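Local atomic coordinates of initiator protein NS1 (Murine minute virus, PDB entry 4R94), a protein that nicks and unwinds viral DNA to initiate and direct its replication, the piece modelled here being the N-terminal, origin-binding nickase domain. Residues K40-N45 / T159-Q164; H118-D123 / G226-S231; T184-K189 / Y197-L202. All coordinates share one frame; numbering follows the deposited sequence.

All three contacts belong to the nickase domain, with interaction 2 as the middle one and the three centres forming a bent line. The centre of interaction 2 lies about 20 Å from that of each of the others, while the centres of interactions 1 and 3 are about 30 Å apart. Interaction 1 lies off the main antiparallel sheet but touches interaction 2 where the rings of Trp44 and Trp120 meet edge-to-face. Along the chain, interactions 1 and 2 interleave, and interaction 3 is nested between 118-123 and 226-231. Interactions 2 and 3 reach the same sheet, which thus carries both the magnesium site and the base of the origin-binding loop.

Interaction 1: K40-N45 / T159-Q164; sequences KDIGWN and TACNVQ
Lys40 reaches across to the backbone of Gln164: its NZ donates to Gln164 O at 2.8 Å, the hydrogen bond that joins the two segments. The ammonium group approaches obliquely, with a C=O...N angle of 138°, and stands out of the carbonyl plane. An extended chain beyond CG carries it there, with CG lying beside the backbone N (chi1 -57°); the same NZ also pairs with Glu169, so carbonyl and carboxylate share one lysine. Asp41 points away from the partner segment, and its OD1 is hydrogen-bonded to Gln36, yet Asp41 O faces Val163 CG2 at 3.8 Å. Lys40 to Ile42 form one strand of a two-stranded antiparallel hairpin with 35-37, and the partner segment is the turn by which the chain leaves helix 142-160 on its way to helix 167-179, running back roughly opposite to 40-45. Ile42 supplies the apolar part. Ile42 CG2 meets Cys161 SG at 4.2 Å, and Ile42 CG1 lies alongside Val163 CG2 at 4.4 Å. Cys161 SG also receives a hydrogen bond from Val163 N, 3.6 Å away, a long bond within the turn, consistent with holding the sulfur near Ile42. Farther along, Asn45 O comes within 3.8 Å of Asn162 OD1. Both oxygens are acceptors, and Lys48 serves them both, NZ to Asn45 O and backbone N to Asn162 OD1.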
ATOM      1  N   LYS A  40      22.808  14.877   4.211  1.00 29.00           N
ATOM      2  CA  LYS A  40      21.499  14.781   4.867  1.00 26.07           C
ATOM      3  C   LYS A  40      20.892  13.404   4.628  1.00 27.39           C
ATOM      4  O   LYS A  40      20.731  12.992   3.485  1.00 27.17           O
ATOM      5  CB  LYS A  40      20.542  15.852   4.347  1.00 27.86           C
ATOM      6  CG  LYS A  40      21.032  17.281   4.506  1.00 27.44           C
ATOM      7  CD  LYS A  40      20.014  18.245   3.914  1.00 28.04           C
ATOM      8  CE  LYS A  40      20.433  19.695   4.110  1.00 29.50           C
ATOM      9  NZ  LYS A  40      19.412  20.633   3.559  1.00 28.30           N
ATOM     10  N   ASP A  41      20.554  12.704   5.703  1.00 28.42           N
ATOM     11  CA  ASP A  41      20.056  11.340   5.598  1.00 27.21           C
ATOM     12  C   ASP A  41      18.537  11.324   5.506  1.00 29.17           C
ATOM     13  O   ASP A  41      17.849  11.818   6.395  1.00 29.37           O
ATOM     14  CB  ASP A  41      20.513  10.504   6.792  1.00 27.53           C
ATOM     15  CG  ASP A  41      21.991  10.155   6.734  1.00 33.33           C
ATOM     16  OD1 ASP A  41      22.553  10.092   5.615  1.00 31.79           O
ATOM     17  OD2 ASP A  41      22.583   9.922   7.807  1.00 34.50           O
ATOM     18  N   ILE A  42      18.026  10.739   4.432  1.00 25.84           N
ATOM     19  CA  ILE A  42      16.592  10.620   4.234  1.00 24.42           C
ATOM     20  C   ILE A  42      16.247   9.143   4.236  1.00 22.93           C
ATOM     21  O   ILE A  42      16.449   8.453   3.238  1.00 23.52           O
ATOM     22  CB  ILE A  42      16.148  11.279   2.914  1.00 25.65           C
ATOM     23  CG1 ILE A  42      16.746  12.685   2.804  1.00 26.92           C
ATOM     24  CG2 ILE A  42      14.622  11.322   2.820  1.00 25.79           C
ATOM     25  CD1 ILE A  42      16.413  13.382   1.510  1.00 28.39           C
ATOM     26  N   GLY A  43      15.768   8.655   5.377  1.00 25.09           N
ATOM     27  CA  GLY A  43      15.481   7.246   5.539  1.00 24.24           C
ATOM     28  C   GLY A  43      14.035   6.946   5.216  1.00 23.78           C
ATOM     29  O   GLY A  43      13.297   7.827   4.745  1.00 26.29           O
ATOM     30  N   TRP A  44      13.631   5.715   5.488  1.00 23.53           N
ATOM     31  CA  TRP A  44      12.301   5.233   5.127  1.00 22.32           C
ATOM     32  C   TRP A  44      11.222   6.024   5.860  1.00 23.85           C
ATOM     33  O   TRP A  44      10.101   6.193   5.349  1.00 21.98           O
ATOM     34  CB  TRP A  44      12.172   3.744   5.429  1.00 24.16           C
ATOM     35  CG  TRP A  44      11.814   3.432   6.850  1.00 22.31           C
ATOM     36  CD1 TRP A  44      12.680   3.193   7.886  1.00 23.60           C
ATOM     37  CD2 TRP A  44      10.496   3.298   7.393  1.00 23.79           C
ATOM     38  NE1 TRP A  44      11.977   2.941   9.037  1.00 27.99           N
ATOM     39  CE2 TRP A  44      10.634   2.993   8.761  1.00 26.76           C
ATOM     40  CE3 TRP A  44       9.209   3.420   6.856  1.00 21.20           C
ATOM     41  CZ2 TRP A  44       9.535   2.807   9.600  1.00 22.79           C
ATOM     42  CZ3 TRP A  44       8.125   3.228   7.684  1.00 23.60           C
ATOM     43  CH2 TRP A  44       8.290   2.934   9.045  1.00 24.43           C
ATOM     44  N   ASN A  45      11.568   6.514   7.050  1.00 21.07           N
ATOM     45  CA  ASN A  45      10.615   7.191   7.908  1.00 21.66           C
ATOM     46  C   ASN A  45      10.912   8.683   8.039  1.00 23.91           C
ATOM     47  O   ASN A  45      10.660   9.284   9.074  1.00 23.74           O
ATOM     48  CB  ASN A  45      10.578   6.523   9.290  1.00 23.51           C
ATOM     49  CG  ASN A  45      11.947   6.472   9.962  1.00 26.99           C
ATOM     50  OD1 ASN A  45      12.902   7.104   9.511  1.00 26.36           O
ATOM     51  ND2 ASN A  45      12.034   5.736  11.068  1.00 30.72           N
ATOM     52  N   THR A 159       6.679  16.474  -0.710  1.00 20.84           N
ATOM     53  CA  THR A 159       5.898  17.418   0.098  1.00 20.62           C
ATOM     54  C   THR A 159       5.847  16.979   1.567  1.00 21.83           C
ATOM     55  O   THR A 159       5.842  17.820   2.475  1.00 23.37           O
ATOM     56  CB  THR A 159       4.470  17.576  -0.450  1.00 18.84           C
ATOM     57  OG1 THR A 159       4.525  17.795  -1.868  1.00 19.98           O
ATOM     58  CG2 THR A 159       3.761  18.764   0.213  1.00 25.74           C
ATOM     59  N   ALA A 160       5.854  15.669   1.809  1.00 18.81           N
ATOM     60  CA  ALA A 160       5.726  15.148   3.173  1.00 18.22           C
ATOM     61  C   ALA A 160       7.072  14.993   3.890  1.00 20.35           C
ATOM     62  O   ALA A 160       7.100  14.728   5.087  1.00 20.99           O
ATOM     63  CB  ALA A 160       4.992  13.803   3.153  1.00 22.37           C
ATOM     64  N   CYS A 161       8.175  15.134   3.160  1.00 17.92           N
ATOM     65  CA  CYS A 161       9.499  14.919   3.743  1.00 19.45           C
ATOM     66  C   CYS A 161       9.733  15.851   4.928  1.00 24.28           C
ATOM     67  O   CYS A 161       9.521  17.053   4.800  1.00 24.43           O
ATOM     68  CB  CYS A 161      10.581  15.133   2.685  1.00 19.18           C
ATOM     69  SG  CYS A 161      12.235  14.692   3.261  1.00 24.07           S
ATOM     70  N   ASN A 162      10.170  15.310   6.069  1.00 20.35           N
ATOM     71  CA  ASN A 162      10.393  16.150   7.254  1.00 26.50           C
ATOM     72  C   ASN A 162      11.842  16.614   7.408  1.00 30.04           C
ATOM     73  O   ASN A 162      12.165  17.348   8.351  1.00 30.69           O
ATOM     74  CB  ASN A 162       9.929  15.442   8.546  1.00 24.53           C
ATOM     75  CG  ASN A 162      10.613  14.092   8.790  1.00 27.44           C
ATOM     76  OD1 ASN A 162       9.980  13.038   8.700  1.00 27.45           O
ATOM     77  ND2 ASN A 162      11.896  14.125   9.137  1.00 30.51           N
ATOM     78  N   VAL A 163      12.706  16.209   6.484  1.00 23.40           N
ATOM     79  CA  VAL A 163      14.088  16.676   6.493  1.00 27.32           C
ATOM     80  C   VAL A 163      14.123  18.039   5.813  1.00 31.54           C
ATOM     81  O   VAL A 163      13.533  18.215   4.756  1.00 26.93           O
ATOM     82  CB  VAL A 163      15.036  15.695   5.787  1.00 29.16           C
ATOM     83  CG1 VAL A 163      16.466  16.239   5.777  1.00 30.35           C
ATOM     84  CG2 VAL A 163      14.988  14.323   6.462  1.00 29.63           C
ATOM     85  N   GLN A 164      14.775  19.014   6.439  1.00 30.04           N
ATOM     86  CA  GLN A 164      14.921  20.330   5.830  1.00 31.98           C
ATOM     87  C   GLN A 164      15.765  20.220   4.567  1.00 29.99           C
ATOM     88  O   GLN A 164      16.938  19.857   4.617  1.00 28.42           O
ATOM     89  CB  GLN A 164      15.551  21.314   6.822  1.00 34.66           C
ATOM     90  CG  GLN A 164      15.876  22.681   6.231  1.00 43.25           C
ATOM     91  CD  GLN A 164      14.875  23.749   6.632  1.00 56.59           C
ATOM     92  OE1 GLN A 164      13.932  23.487   7.382  1.00 59.15           O
ATOM     93  NE2 GLN A 164      15.081  24.966   6.136  1.00 62.46           N
TER

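Interaction 2: H118-D123 / G226-S231; sequences HEWGKD and GYFLSS. With MG (magnesium ion), chain B.
Phe228 N donates to His118 O at 2.8 Å, nearly straight at hydrogen (165°), the shortest polar bond between the two strands; Tyr227 CA adds a bent, weak CA-H...O contact to the same oxygen. His118 N in turn donates to Leu229 O at 2.9 Å, so Phe228 and Leu229 together face one residue. With Phe228 in a helical conformation (psi -48°), this is a beta bulge in the antiparallel ladder. Beyond it, Glu119 and Tyr227 form a non-hydrogen-bonded pair, and Trp120 N donates to Gly226 O at 3.0 Å.

The Glu119 side chain, with CG opposite the carbonyl carbon (chi1 -60°), runs extended past Tyr227 CB, and Glu119 OE1 binds the magnesium ion at 2.1 Å. Three waters, His127 and His129 complete six ligands, the metal site of this rolling-circle nickase. OE2 is held by Lys214 and by Gln117 NE2, which should fix the carboxylate's rotation.

On the opposite face His118 and Leu229 lie side by side, and Leu229 O sits at the edge of the imidazole; His118 NE2 is hydrogen-bonded to Asp91 and ND1 to Trp126 NE1. Phe228 turns a ring edge to Trp120, with Phe228 CZ 3.8 Å from Trp120 CE3.

Strand 112-121 thus runs between 125-134, which brings the two metal-binding histidines, and 227-232, while helix 81-104 packs on His118 and Phe228 and helix 54-70 closes over Leu229.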
ATOM      1  N   HIS A 118       0.341  -2.917   3.947  1.00 15.42           N
ATOM      2  CA  HIS A 118       1.669  -2.467   4.349  1.00 16.17           C
ATOM      3  C   HIS A 118       2.433  -3.602   4.986  1.00 16.52           C
ATOM      4  O   HIS A 118       1.907  -4.276   5.872  1.00 18.20           O
ATOM      5  CB  HIS A 118       1.592  -1.325   5.353  1.00 15.96           C
ATOM      6  CG  HIS A 118       0.919  -0.102   4.815  1.00 17.64           C
ATOM      7  ND1 HIS A 118       1.621   0.967   4.321  1.00 17.12           N
ATOM      8  CD2 HIS A 118      -0.396   0.194   4.683  1.00 17.03           C
ATOM      9  CE1 HIS A 118       0.761   1.899   3.926  1.00 17.52           C
ATOM     10  NE2 HIS A 118      -0.464   1.445   4.125  1.00 16.84           N
ATOM     11  N   GLU A 119       3.676  -3.769   4.555  1.00 16.88           N
ATOM     12  CA  GLU A 119       4.535  -4.859   5.008  1.00 19.95           C
ATOM     13  C   GLU A 119       5.962  -4.399   5.309  1.00 20.18           C
ATOM     14  O   GLU A 119       6.362  -3.266   5.011  1.00 17.76           O
ATOM     15  CB  GLU A 119       4.581  -5.981   3.961  1.00 17.35           C
ATOM     16  CG  GLU A 119       3.221  -6.590   3.646  1.00 17.68           C
ATOM     17  CD  GLU A 119       3.295  -7.772   2.693  1.00 19.91           C
ATOM     18  OE1 GLU A 119       4.311  -7.929   1.973  1.00 20.70           O
ATOM     19  OE2 GLU A 119       2.307  -8.524   2.657  1.00 19.16           O
ATOM     20  N   TRP A 120       6.735  -5.308   5.903  1.00 20.65           N
ATOM     21  CA  TRP A 120       8.130  -5.036   6.203  1.00 21.00           C
ATOM     22  C   TRP A 120       8.949  -6.176   5.654  1.00 22.42           C
ATOM     23  O   TRP A 120       8.870  -7.294   6.151  1.00 26.80           O
ATOM     24  CB  TRP A 120       8.366  -4.892   7.705  1.00 23.06           C
ATOM     25  CG  TRP A 120       9.751  -4.442   8.027  1.00 23.99           C
ATOM     26  CD1 TRP A 120      10.865  -5.226   8.183  1.00 26.56           C
ATOM     27  CD2 TRP A 120      10.174  -3.096   8.231  1.00 23.61           C
ATOM     28  NE1 TRP A 120      11.956  -4.440   8.469  1.00 28.32           N
ATOM     29  CE2 TRP A 120      11.557  -3.127   8.509  1.00 27.35           C
ATOM     30  CE3 TRP A 120       9.518  -1.867   8.205  1.00 22.65           C
ATOM     31  CZ2 TRP A 120      12.295  -1.969   8.753  1.00 28.31           C
ATOM     32  CZ3 TRP A 120      10.248  -0.714   8.457  1.00 27.84           C
ATOM     33  CH2 TRP A 120      11.623  -0.774   8.728  1.00 30.82           C
ATOM     34  N   GLY A 121       9.710  -5.892   4.611  1.00 23.18           N
ATOM     35  CA  GLY A 121      10.520  -6.918   3.981  1.00 24.20           C
ATOM     36  C   GLY A 121      11.856  -7.075   4.677  1.00 27.84           C
ATOM     37  O   GLY A 121      12.402  -6.117   5.223  1.00 25.85           O
ATOM     38  N   LYS A 122      12.374  -8.302   4.662  1.00 30.12           N
ATOM     39  CA  LYS A 122      13.661  -8.606   5.267  1.00 30.78           C
ATOM     40  C   LYS A 122      14.764  -7.676   4.769  1.00 34.18           C
ATOM     41  O   LYS A 122      15.588  -7.189   5.552  1.00 32.68           O
ATOM     42  CB  LYS A 122      14.030 -10.065   4.982  1.00 38.57           C
ATOM     43  CG  LYS A 122      15.479 -10.412   5.273  1.00 46.18           C
ATOM     44  CD  LYS A 122      15.781 -11.851   4.865  1.00 48.44           C
ATOM     45  CE  LYS A 122      17.281 -12.117   4.841  1.00 56.28           C
ATOM     46  NZ  LYS A 122      17.924 -11.815   6.150  1.00 56.49           N
ATOM     47  N   ASP A 123      14.760  -7.416   3.465  1.00 31.12           N
ATOM     48  CA  ASP A 123      15.793  -6.598   2.847  1.00 33.53           C
ATOM     49  C   ASP A 123      15.376  -5.131   2.664  1.00 31.85           C
ATOM     50  O   ASP A 123      16.115  -4.221   3.048  1.00 35.56           O
ATOM     51  CB  ASP A 123      16.191  -7.212   1.502  1.00 36.52           C
ATOM     52  CG  ASP A 123      16.789  -8.617   1.654  1.00 41.84           C
ATOM     53  OD1 ASP A 123      17.545  -8.843   2.623  1.00 42.37           O
ATOM     54  OD2 ASP A 123      16.498  -9.492   0.810  1.00 42.05           O
ATOM     55  N   GLY A 226       6.443  -9.519   7.828  1.00 25.96           N
ATOM     56  CA  GLY A 226       5.169  -9.313   8.499  1.00 23.11           C
ATOM     57  C   GLY A 226       4.375  -8.170   7.883  1.00 22.48           C
ATOM     58  O   GLY A 226       4.906  -7.406   7.083  1.00 20.69           O
ATOM     59  N   TYR A 227       3.101  -8.070   8.238  1.00 18.07           N
ATOM     60  CA  TYR A 227       2.271  -6.957   7.758  1.00 21.35           C
ATOM     61  C   TYR A 227       1.924  -6.021   8.913  1.00 21.92           C
ATOM     62  O   TYR A 227       1.814  -6.436  10.079  1.00 21.20           O
ATOM     63  CB  TYR A 227       0.982  -7.472   7.083  1.00 20.70           C
ATOM     64  CG  TYR A 227      -0.093  -7.939   8.063  1.00 20.36           C
ATOM     65  CD1 TYR A 227      -0.061  -9.225   8.600  1.00 19.08           C
ATOM     66  CD2 TYR A 227      -1.131  -7.093   8.450  1.00 22.44           C
ATOM     67  CE1 TYR A 227      -1.022  -9.646   9.505  1.00 24.06           C
ATOM     68  CE2 TYR A 227      -2.106  -7.510   9.340  1.00 20.35           C
ATOM     69  CZ  TYR A 227      -2.041  -8.788   9.870  1.00 24.70           C
ATOM     70  OH  TYR A 227      -2.995  -9.214  10.773  1.00 22.18           O
ATOM     71  N   PHE A 228       1.753  -4.747   8.581  1.00 18.95           N
ATOM     72  CA  PHE A 228       1.321  -3.738   9.545  1.00 20.77           C
ATOM     73  C   PHE A 228      -0.191  -3.563   9.582  1.00 24.31           C
ATOM     74  O   PHE A 228      -0.804  -3.525  10.640  1.00 25.47           O
ATOM     75  CB  PHE A 228       1.919  -2.371   9.218  1.00 19.94           C
ATOM     76  CG  PHE A 228       3.400  -2.247   9.458  1.00 20.13           C
ATOM     77  CD1 PHE A 228       3.902  -2.045  10.739  1.00 21.93           C
ATOM     78  CD2 PHE A 228       4.283  -2.243   8.388  1.00 20.00           C
ATOM     79  CE1 PHE A 228       5.270  -1.884  10.945  1.00 21.34           C
ATOM     80  CE2 PHE A 228       5.642  -2.094   8.579  1.00 21.67           C
ATOM     81  CZ  PHE A 228       6.142  -1.912   9.867  1.00 23.71           C
ATOM     82  N   LEU A 229      -0.775  -3.431   8.400  1.00 19.45           N
ATOM     83  CA  LEU A 229      -2.064  -2.787   8.235  1.00 20.59           C
ATOM     84  C   LEU A 229      -2.568  -3.135   6.845  1.00 21.11           C
ATOM     85  O   LEU A 229      -1.779  -3.124   5.892  1.00 22.18           O
ATOM     86  CB  LEU A 229      -1.911  -1.252   8.385  1.00 21.05           C
ATOM     87  CG  LEU A 229      -3.125  -0.333   8.308  1.00 25.07           C
ATOM     88  CD1 LEU A 229      -3.847  -0.359   9.643  1.00 29.37           C
ATOM     89  CD2 LEU A 229      -2.710   1.099   7.970  1.00 29.21           C
ATOM     90  N   SER A 230      -3.855  -3.448   6.718  1.00 19.38           N
ATOM     91  CA  SER A 230      -4.455  -3.692   5.411  1.00 17.11           C
ATOM     92  C   SER A 230      -5.775  -2.967   5.291  1.00 17.85           C
ATOM     93  O   SER A 230      -6.388  -2.607   6.301  1.00 18.99           O
ATOM     94  CB  SER A 230      -4.675  -5.189   5.163  1.00 19.02           C
ATOM     95  OG  SER A 230      -3.494  -5.906   5.435  1.00 25.68           O
ATOM     96  N   SER A 231      -6.223  -2.764   4.060  1.00 18.12           N
ATOM     97  CA  SER A 231      -7.542  -2.177   3.827  1.00 19.23           C
ATOM     98  C   SER A 231      -8.028  -2.486   2.429  1.00 20.09           C
ATOM     99  O   SER A 231      -7.243  -2.821   1.546  1.00 19.16           O
ATOM    100  CB  SER A 231      -7.519  -0.665   4.024  1.00 16.38           C
ATOM    101  OG  SER A 231      -6.529  -0.053   3.208  1.00 18.69           O
TER
HETATM  102 MG    MG B 301       5.702  -7.747   0.448  1.00 20.38          MG
HETATM  103  O   HOH W   1       7.126  -7.804  -1.113  1.00 22.87           O
HETATM  104  O   HOH W   2       7.010  -8.570   1.937  1.00 23.20           O
HETATM  105  O   HOH W   3       5.188  -9.613  -0.229  1.00 23.28           O

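Interaction 3: T184-K189 / Y197-L202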
ATOM      1  N   THR A 184       6.519   0.163  -8.224  1.00 16.80           N
ATOM      2  CA  THR A 184       6.768  -0.920  -9.176  1.00 17.32           C
ATOM      3  C   THR A 184       5.451  -1.555  -9.627  1.00 18.15           C
ATOM      4  O   THR A 184       4.447  -1.492  -8.918  1.00 16.88           O
ATOM      5  CB  THR A 184       7.682  -2.009  -8.586  1.00 18.35           C
ATOM      6  OG1 THR A 184       7.050  -2.643  -7.468  1.00 18.81           O
ATOM      7  CG2 THR A 184       9.013  -1.431  -8.152  1.00 21.86           C
ATOM      8  N   LEU A 185       5.485  -2.178 -10.805  1.00 18.79           N
ATOM      9  CA  LEU A 185       4.348  -2.881 -11.389  1.00 18.50           C
ATOM     10  C   LEU A 185       4.742  -4.333 -11.653  1.00 18.59           C
ATOM     11  O   LEU A 185       5.807  -4.586 -12.214  1.00 19.93           O
ATOM     12  CB  LEU A 185       3.923  -2.196 -12.690  1.00 21.18           C
ATOM     13  CG  LEU A 185       2.974  -2.963 -13.609  1.00 20.74           C
ATOM     14  CD1 LEU A 185       1.558  -2.976 -13.050  1.00 18.73           C
ATOM     15  CD2 LEU A 185       3.040  -2.352 -15.011  1.00 21.95           C
ATOM     16  N   LEU A 186       3.900  -5.271 -11.249  1.00 17.12           N
ATOM     17  CA  LEU A 186       4.182  -6.691 -11.484  1.00 19.09           C
ATOM     18  C   LEU A 186       4.155  -6.990 -12.977  1.00 19.36           C
ATOM     19  O   LEU A 186       3.195  -6.649 -13.667  1.00 18.06           O
ATOM     20  CB  LEU A 186       3.172  -7.585 -10.766  1.00 17.86           C
ATOM     21  CG  LEU A 186       3.510  -9.079 -10.892  1.00 18.67           C
ATOM     22  CD1 LEU A 186       4.761  -9.390 -10.085  1.00 23.22           C
ATOM     23  CD2 LEU A 186       2.340  -9.942 -10.437  1.00 20.48           C
ATOM     24  N   THR A 187       5.209  -7.647 -13.457  1.00 19.08           N
ATOM     25  CA  THR A 187       5.275  -8.057 -14.857  1.00 19.39           C
ATOM     26  C   THR A 187       5.627  -9.531 -14.899  1.00 19.19           C
ATOM     27  O   THR A 187       6.034 -10.096 -13.896  1.00 22.56           O
ATOM     28  CB  THR A 187       6.331  -7.270 -15.657  1.00 22.19           C
ATOM     29  OG1 THR A 187       7.610  -7.388 -15.015  1.00 24.60           O
ATOM     30  CG2 THR A 187       5.951  -5.799 -15.764  1.00 23.34           C
ATOM     31  N   TYR A 188       5.462 -10.153 -16.056  1.00 20.43           N
ATOM     32  CA  TYR A 188       6.025 -11.480 -16.223  1.00 19.12           C
ATOM     33  C   TYR A 188       7.556 -11.418 -16.207  1.00 25.51           C
ATOM     34  O   TYR A 188       8.149 -10.422 -16.640  1.00 29.82           O
ATOM     35  CB  TYR A 188       5.526 -12.111 -17.522  1.00 24.18           C
ATOM     36  CG  TYR A 188       4.045 -12.359 -17.507  1.00 23.50           C
ATOM     37  CD1 TYR A 188       3.152 -11.364 -17.907  1.00 24.17           C
ATOM     38  CD2 TYR A 188       3.531 -13.570 -17.061  1.00 22.88           C
ATOM     39  CE1 TYR A 188       1.793 -11.579 -17.881  1.00 21.70           C
ATOM     40  CE2 TYR A 188       2.173 -13.791 -17.029  1.00 22.86           C
ATOM     41  CZ  TYR A 188       1.314 -12.799 -17.451  1.00 21.91           C
ATOM     42  OH  TYR A 188      -0.033 -13.023 -17.418  1.00 27.86           O
ATOM     43  N   LYS A 189       8.185 -12.472 -15.693  1.00 30.51           N
ATOM     44  CA  LYS A 189       9.647 -12.578 -15.706  1.00 32.44           C
ATOM     45  C   LYS A 189      10.186 -12.380 -17.130  1.00 34.30           C
ATOM     46  O   LYS A 189       9.585 -12.846 -18.102  1.00 32.06           O
ATOM     47  CB  LYS A 189      10.100 -13.936 -15.146  1.00 33.60           C
ATOM     48  CG  LYS A 189       9.786 -14.171 -13.666  1.00 36.33           C
ATOM     49  CD  LYS A 189      10.315 -15.526 -13.160  1.00 39.05           C
ATOM     50  CE  LYS A 189       9.540 -16.693 -13.758  1.00 44.90           C
ATOM     51  NZ  LYS A 189      10.029 -18.037 -13.310  1.00 41.50           N
ATOM     52  N   TYR A 197       5.824  -7.515 -20.015  1.00 26.43           N
ATOM     53  CA  TYR A 197       4.377  -7.526 -20.137  1.00 24.12           C
ATOM     54  C   TYR A 197       3.762  -7.418 -18.761  1.00 20.82           C
ATOM     55  O   TYR A 197       4.179  -8.115 -17.847  1.00 21.07           O
ATOM     56  CB  TYR A 197       3.890  -8.810 -20.808  1.00 21.81           C
ATOM     57  CG  TYR A 197       4.290  -8.955 -22.255  1.00 22.86           C
ATOM     58  CD1 TYR A 197       3.578  -8.307 -23.255  1.00 28.23           C
ATOM     59  CD2 TYR A 197       5.364  -9.762 -22.622  1.00 27.28           C
ATOM     60  CE1 TYR A 197       3.925  -8.450 -24.580  1.00 29.07           C
ATOM     61  CE2 TYR A 197       5.726  -9.908 -23.951  1.00 26.09           C
ATOM     62  CZ  TYR A 197       5.001  -9.254 -24.924  1.00 32.00           C
ATOM     63  OH  TYR A 197       5.342  -9.391 -26.254  1.00 31.17           O
ATOM     64  N   THR A 198       2.785  -6.537 -18.618  1.00 20.96           N
ATOM     65  CA  THR A 198       2.062  -6.399 -17.360  1.00 20.72           C
ATOM     66  C   THR A 198       1.428  -7.721 -16.962  1.00 22.17           C
ATOM     67  O   THR A 198       0.803  -8.381 -17.804  1.00 23.28           O
ATOM     68  CB  THR A 198       0.989  -5.331 -17.483  1.00 25.71           C
ATOM     69  OG1 THR A 198       1.632  -4.081 -17.760  1.00 23.82           O
ATOM     70  CG2 THR A 198       0.161  -5.231 -16.194  1.00 21.73           C
ATOM     71  N   LYS A 199       1.603  -8.113 -15.698  1.00 19.42           N
ATOM     72  CA  LYS A 199       1.020  -9.363 -15.191  1.00 18.94           C
ATOM     73  C   LYS A 199      -0.117  -9.057 -14.219  1.00 22.81           C
ATOM     74  O   LYS A 199       0.123  -8.731 -13.055  1.00 21.49           O
ATOM     75  CB  LYS A 199       2.087 -10.220 -14.498  1.00 19.77           C
ATOM     76  CG  LYS A 199       1.582 -11.582 -13.971  1.00 21.64           C
ATOM     77  CD  LYS A 199       2.735 -12.421 -13.461  1.00 24.59           C
ATOM     78  CE  LYS A 199       2.229 -13.718 -12.835  1.00 29.39           C
ATOM     79  NZ  LYS A 199       3.318 -14.398 -12.096  1.00 33.42           N
ATOM     80  N   CYS A 200      -1.350  -9.161 -14.690  1.00 21.06           N
ATOM     81  CA  CYS A 200      -2.483  -8.974 -13.807  1.00 20.88           C
ATOM     82  C   CYS A 200      -2.586 -10.173 -12.875  1.00 26.14           C
ATOM     83  O   CYS A 200      -2.139 -11.287 -13.203  1.00 25.22           O
ATOM     84  CB  CYS A 200      -3.764  -8.770 -14.606  1.00 22.03           C
ATOM     85  SG  CYS A 200      -3.733  -7.243 -15.585  1.00 31.46           S
ATOM     86  N   VAL A 201      -3.134  -9.941 -11.691  1.00 21.28           N
ATOM     87  CA  VAL A 201      -3.343 -11.026 -10.754  1.00 22.40           C
ATOM     88  C   VAL A 201      -4.822 -11.147 -10.464  1.00 21.25           C
ATOM     89  O   VAL A 201      -5.608 -10.273 -10.845  1.00 21.01           O
ATOM     90  CB  VAL A 201      -2.554 -10.825  -9.449  1.00 24.07           C
ATOM     91  CG1 VAL A 201      -1.065 -10.709  -9.744  1.00 27.36           C
ATOM     92  CG2 VAL A 201      -3.041  -9.588  -8.708  1.00 21.44           C
ATOM     93  N   LEU A 202      -5.203 -12.242  -9.815  1.00 21.19           N
ATOM     94  CA  LEU A 202      -6.596 -12.465  -9.461  1.00 21.38           C
ATOM     95  C   LEU A 202      -6.854 -11.956  -8.041  1.00 21.08           C
ATOM     96  O   LEU A 202      -6.279 -12.471  -7.065  1.00 21.62           O
ATOM     97  CB  LEU A 202      -6.957 -13.958  -9.589  1.00 22.74           C
ATOM     98  CG  LEU A 202      -6.925 -14.534 -11.009  1.00 29.01           C
ATOM     99  CD1 LEU A 202      -7.568 -15.919 -11.017  1.00 29.77           C
ATOM    100  CD2 LEU A 202      -7.601 -13.637 -12.021  1.00 25.93           C
TER
HETATM  101  O   HOH W   4       0.323  -5.974 -12.457  1.00 20.28           O
HETATM  102  O   HOH W   5       7.385  -9.576 -18.999  1.00 27.42           O
HETATM  103  O   HOH W   6      -1.718 -10.570 -17.227  1.00 32.79           O
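The foot of the origin-binding loop is where 184-189 and 197-202 come together: residues 191-195, which bind the replication origin, project from between them, and strands 183-185 and 201-202 both pair with strand 24-31. A single backbone bridge, Thr187 with Thr198, closes the neck. Lys199 N donates to Leu186 O at 3.0 Å, almost straight at hydrogen (171°), and Tyr188 N to Tyr197 O, also at 3.0 Å. Waters stitch the seam further, one donating to both Leu186 O and Lys199 O, another linking Tyr188 O with Tyr197 N.

On the sheet side, Leu186 CD2 packs on Val201 CG1 at 3.6 Å, and Leu185 CD2 touches Thr198 OG1. On the loop side, Tyr188 lays its ring across the Lys199 chain at about a right angle. Thr198 O lies at the edge of that ring, near its plane, 3.3 Å from Tyr188 CE1, and a third water bridges Tyr188 OH to Cys200 N. Lys199 keeps CG anti to its backbone N (chi1 -178°) and runs on extended, which spreads its methylenes over one face of the ring: a CH-pi contact with Lys199 CG 3.8 Å from the centroid of the Tyr188 ring.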